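Enoyl-CoA hydratase, EchA12_1 (Mycobacterium marinum M, PDB 3QRE) probably catalyses the hydration of enoyl-coenzyme A thioesters in fatty acid metabolism, as a member of the enoyl-CoA hydratase/isomerase (crotonase-like) family. Local coordinates at residues I144-T147 / Q148-C152; S179-L182 / P183-S187. All coordinates share one frame; numbering follows the deposited sequence.

Contact 1: residues I144-T147 / Q148-C152; sequences IGLT and QALMC
L146 lays its CD1 methyl against the branch point of L150 one turn later in the helix, with L146 CD1 to L150 CG at 3.9 Å. The two leucines cross at a slant. With chi1 at 177°, CG of L146 swings opposite the backbone N, and this carries CD1 forward along the helix to L150. The backbone joins the same pair: L150 N donates to L146 O at 2.9 Å. T147 and M151 repeat the i to i+4 spacing on a neighbouring line of the helix. Their side chains run alongside each other in one direction. The M151 chain bends at chi2 (-56°), and its terminal methyl comes back to T147, with M151 CE to T147 CG2 at 3.9 Å. Here the backbone bond from M151 N to T147 O is weak, with an N-H...O angle of 134°. The first turn is firmer. Q148 N donates to I144 O at 2.8 Å, and A149 N to G145 O at 3.1 Å. On the side of helix 178-185, T147 and L150 both meet I178. L150 also touches L185, and M151 touches I181, while A149 and C152 pack on strand 133-137. At the C-terminal end, R155 NH1 is hydrogen-bonded to the carbonyl oxygens of A149 and C152. These are consecutive i to i+4 hydrogen bonds and side-chain contacts of a short buried helix, 144-151, which links strands 141-142 and 154-158 in the core of the crotonase fold.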
# COMPACT_ATOMS: atom_id res chain seq x y z
N ILE A 144 -19.59 9.25 6.24
CA ILE A 144 -19.53 9.95 4.98
C ILE A 144 -18.44 11.04 4.97
O ILE A 144 -17.82 11.30 3.93
CB ILE A 144 -20.92 10.50 4.59
CG1 ILE A 144 -20.84 11.51 3.44
CG2 ILE A 144 -21.57 11.12 5.81
CD1 ILE A 144 -21.88 11.28 2.31
N GLY A 145 -18.18 11.64 6.13
CA GLY A 145 -17.08 12.57 6.28
C GLY A 145 -15.70 11.97 6.01
O GLY A 145 -14.82 12.65 5.46
N LEU A 146 -15.50 10.71 6.41
CA LEU A 146 -14.26 10.00 6.07
C LEU A 146 -14.22 9.71 4.55
O LEU A 146 -13.21 9.92 3.89
CB LEU A 146 -14.14 8.71 6.88
CG LEU A 146 -12.92 7.86 6.54
CD1 LEU A 146 -11.61 8.59 6.90
CD2 LEU A 146 -13.00 6.50 7.26
N THR A 147 -15.34 9.24 4.01
CA THR A 147 -15.41 9.01 2.57
C THR A 147 -15.05 10.27 1.77
O THR A 147 -14.19 10.20 0.88
CB THR A 147 -16.76 8.42 2.16
OG1 THR A 147 -16.98 7.25 2.94
CG2 THR A 147 -16.76 8.02 0.69
N GLN A 148 -15.68 11.40 2.08
CA GLN A 148 -15.37 12.64 1.38
C GLN A 148 -13.90 13.08 1.51
O GLN A 148 -13.33 13.56 0.52
CB GLN A 148 -16.27 13.80 1.80
CG GLN A 148 -17.45 14.03 0.84
CD GLN A 148 -17.07 14.38 -0.62
OE1 GLN A 148 -15.89 14.53 -1.02
NE2 GLN A 148 -18.10 14.49 -1.43
N ALA A 149 -13.33 12.96 2.71
CA ALA A 149 -11.92 13.30 2.95
C ALA A 149 -11.04 12.45 2.07
O ALA A 149 -10.16 12.98 1.41
CB ALA A 149 -11.54 13.12 4.44
N LEU A 150 -11.33 11.14 2.02
CA LEU A 150 -10.50 10.20 1.27
C LEU A 150 -10.62 10.36 -0.23
O LEU A 150 -9.72 9.92 -0.96
CB LEU A 150 -10.81 8.76 1.67
CG LEU A 150 -10.55 8.34 3.13
CD1 LEU A 150 -10.72 6.84 3.26
CD2 LEU A 150 -9.16 8.77 3.63
N MET A 151 -11.70 10.99 -0.70
CA MET A 151 -11.86 11.28 -2.15
C MET A 151 -10.98 12.46 -2.59
O MET A 151 -10.69 12.65 -3.80
CB MET A 151 -13.34 11.53 -2.55
CG MET A 151 -14.23 10.32 -2.40
SD MET A 151 -13.64 8.85 -3.32
CE MET A 151 -14.90 7.68 -2.71
N CYS A 152 -10.56 13.25 -1.61
CA CYS A 152 -9.70 14.38 -1.89
C CYS A 152 -8.30 13.92 -2.33
O CYS A 152 -7.89 12.80 -2.07
CB CYS A 152 -9.63 15.33 -0.67
SG CYS A 152 -11.24 16.06 -0.28

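Contact 2: residues S179-L182 / P183-S187; sequences SWIL and PRLTS
This is a local contact within the last turns of helix 178-185, a short helix at a subunit interface. W180 and R184 meet one turn apart. The indole and guanidinium planes are 23° apart, and W180 CD1 lies 3.5 Å above the centre of the guanidinium. R184 CD makes a CH-pi contact over the five-membered ring of W180, 4.0 Å from its centroid. The arginine chain runs straight out to NE, and a turn of 76° at chi4 lays the guanidinium face toward the indole. R184 NH2 also donates to W180 O at 3.2 Å, so the backbone helps hold the group over the CD1-NE1 side of the ring. W188 of a second subunit meets the W180 ring and packs on I181, R184 and L185, consistent with the oligomeric assembly of crotonase-like proteins. P183 has no N-H to give to the turn before, and the helix is kinked there. Its CG packs against S179 O at 3.2 Å. The next turn keeps its backbone bond: L185 N donates to I181 O, and I181 CD1 lies 3.9 Å from L185 CG. Where the helix ends, L182 O takes two bonds from T186, from N and from OG1, and a weak one from L185 N. With chi1 at 59°, T186 folds OG1 back over its own backbone, 2.8 Å from L182 O. S187 OG then caps helix 188-197 at V190 N.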
# COMPACT_ATOMS: atom_id res chain seq x y z
N SER A 179 -16.01 1.52 0.53
CA SER A 179 -15.48 0.16 0.35
C SER A 179 -14.63 0.09 -0.92
O SER A 179 -13.89 -0.86 -1.12
CB SER A 179 -16.60 -0.86 0.32
OG SER A 179 -17.28 -0.73 -0.91
N TRP A 180 -14.73 1.13 -1.74
CA TRP A 180 -13.89 1.32 -2.92
C TRP A 180 -12.60 2.07 -2.54
O TRP A 180 -11.49 1.53 -2.70
CB TRP A 180 -14.68 2.09 -3.98
CG TRP A 180 -13.95 2.37 -5.24
CD1 TRP A 180 -13.67 1.47 -6.25
CD2 TRP A 180 -13.42 3.65 -5.69
NE1 TRP A 180 -12.99 2.11 -7.27
CE2 TRP A 180 -12.83 3.43 -6.96
CE3 TRP A 180 -13.38 4.93 -5.14
CZ2 TRP A 180 -12.22 4.46 -7.69
CZ3 TRP A 180 -12.76 5.96 -5.87
CH2 TRP A 180 -12.21 5.71 -7.14
N ILE A 181 -12.72 3.31 -2.03
CA ILE A 181 -11.55 4.15 -1.77
C ILE A 181 -10.64 3.63 -0.64
O ILE A 181 -9.42 3.60 -0.79
CB ILE A 181 -11.96 5.67 -1.56
CG1 ILE A 181 -10.72 6.59 -1.64
CG2 ILE A 181 -12.88 5.88 -0.30
CD1 ILE A 181 -9.97 6.45 -3.00
N LEU A 182 -11.22 3.19 0.48
CA LEU A 182 -10.41 2.77 1.63
C LEU A 182 -9.36 1.71 1.32
O LEU A 182 -8.17 1.95 1.61
CB LEU A 182 -11.29 2.34 2.82
CG LEU A 182 -10.58 2.16 4.17
CD1 LEU A 182 -9.61 3.34 4.47
CD2 LEU A 182 -11.62 1.96 5.31
N PRO A 183 -9.76 0.54 0.75
CA PRO A 183 -8.69 -0.42 0.49
C PRO A 183 -7.69 0.03 -0.59
O PRO A 183 -6.51 -0.35 -0.53
CB PRO A 183 -9.44 -1.72 0.08
CG PRO A 183 -10.77 -1.27 -0.38
CD PRO A 183 -11.08 0.01 0.37
N ARG A 184 -8.14 0.86 -1.54
CA ARG A 184 -7.24 1.41 -2.57
C ARG A 184 -6.17 2.32 -2.02
O ARG A 184 -5.02 2.28 -2.50
CB ARG A 184 -8.03 2.08 -3.71
CG ARG A 184 -8.41 1.04 -4.78
CD ARG A 184 -9.56 1.52 -5.64
NE ARG A 184 -10.01 0.47 -6.56
CZ ARG A 184 -10.76 -0.58 -6.20
NH1 ARG A 184 -11.10 -1.46 -7.12
NH2 ARG A 184 -11.17 -0.74 -4.93
N LEU A 185 -6.52 3.11 -1.01
CA LEU A 185 -5.56 4.00 -0.33
C LEU A 185 -4.69 3.30 0.69
O LEU A 185 -3.59 3.79 1.00
CB LEU A 185 -6.26 5.20 0.35
CG LEU A 185 -6.89 6.26 -0.57
CD1 LEU A 185 -7.35 7.49 0.23
CD2 LEU A 185 -5.90 6.66 -1.66
N THR A 186 -5.19 2.18 1.23
CA THR A 186 -4.45 1.41 2.26
C THR A 186 -4.29 -0.05 1.80
O THR A 186 -3.32 -0.36 1.11
CB THR A 186 -5.14 1.49 3.64
OG1 THR A 186 -6.48 0.99 3.56
CG2 THR A 186 -5.15 2.94 4.17
N SER A 187 -5.22 -0.94 2.17
CA SER A 187 -5.21 -2.34 1.71
C SER A 187 -6.50 -3.02 2.14
O SER A 187 -7.27 -2.46 2.93
CB SER A 187 -4.01 -3.10 2.33
OG SER A 187 -4.19 -3.35 3.73
O HOH W 1 -12.95 -2.85 -2.82

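How the contacts relate
Contact 1 comes first along the chain, on helix 144-151, and contact 2 follows on helix 178-185. Strands 154-158 and 162-164 and helix 169-173 lie between them. Their centres are about 11 Å apart, yet the two helices touch. L150 O packs on I181 CG1 at 3.5 Å, and M151 CE lies 3.6 Å from I181 CG2. The L150 and L182 methyls also meet. The centre of contact 1 is about 5 Å from the centre of the folded chain, that of contact 2 about 14 Å. Contact 2 also touches other subunits. Together they link the buried helix of the crotonase fold to a helix at the subunit interface.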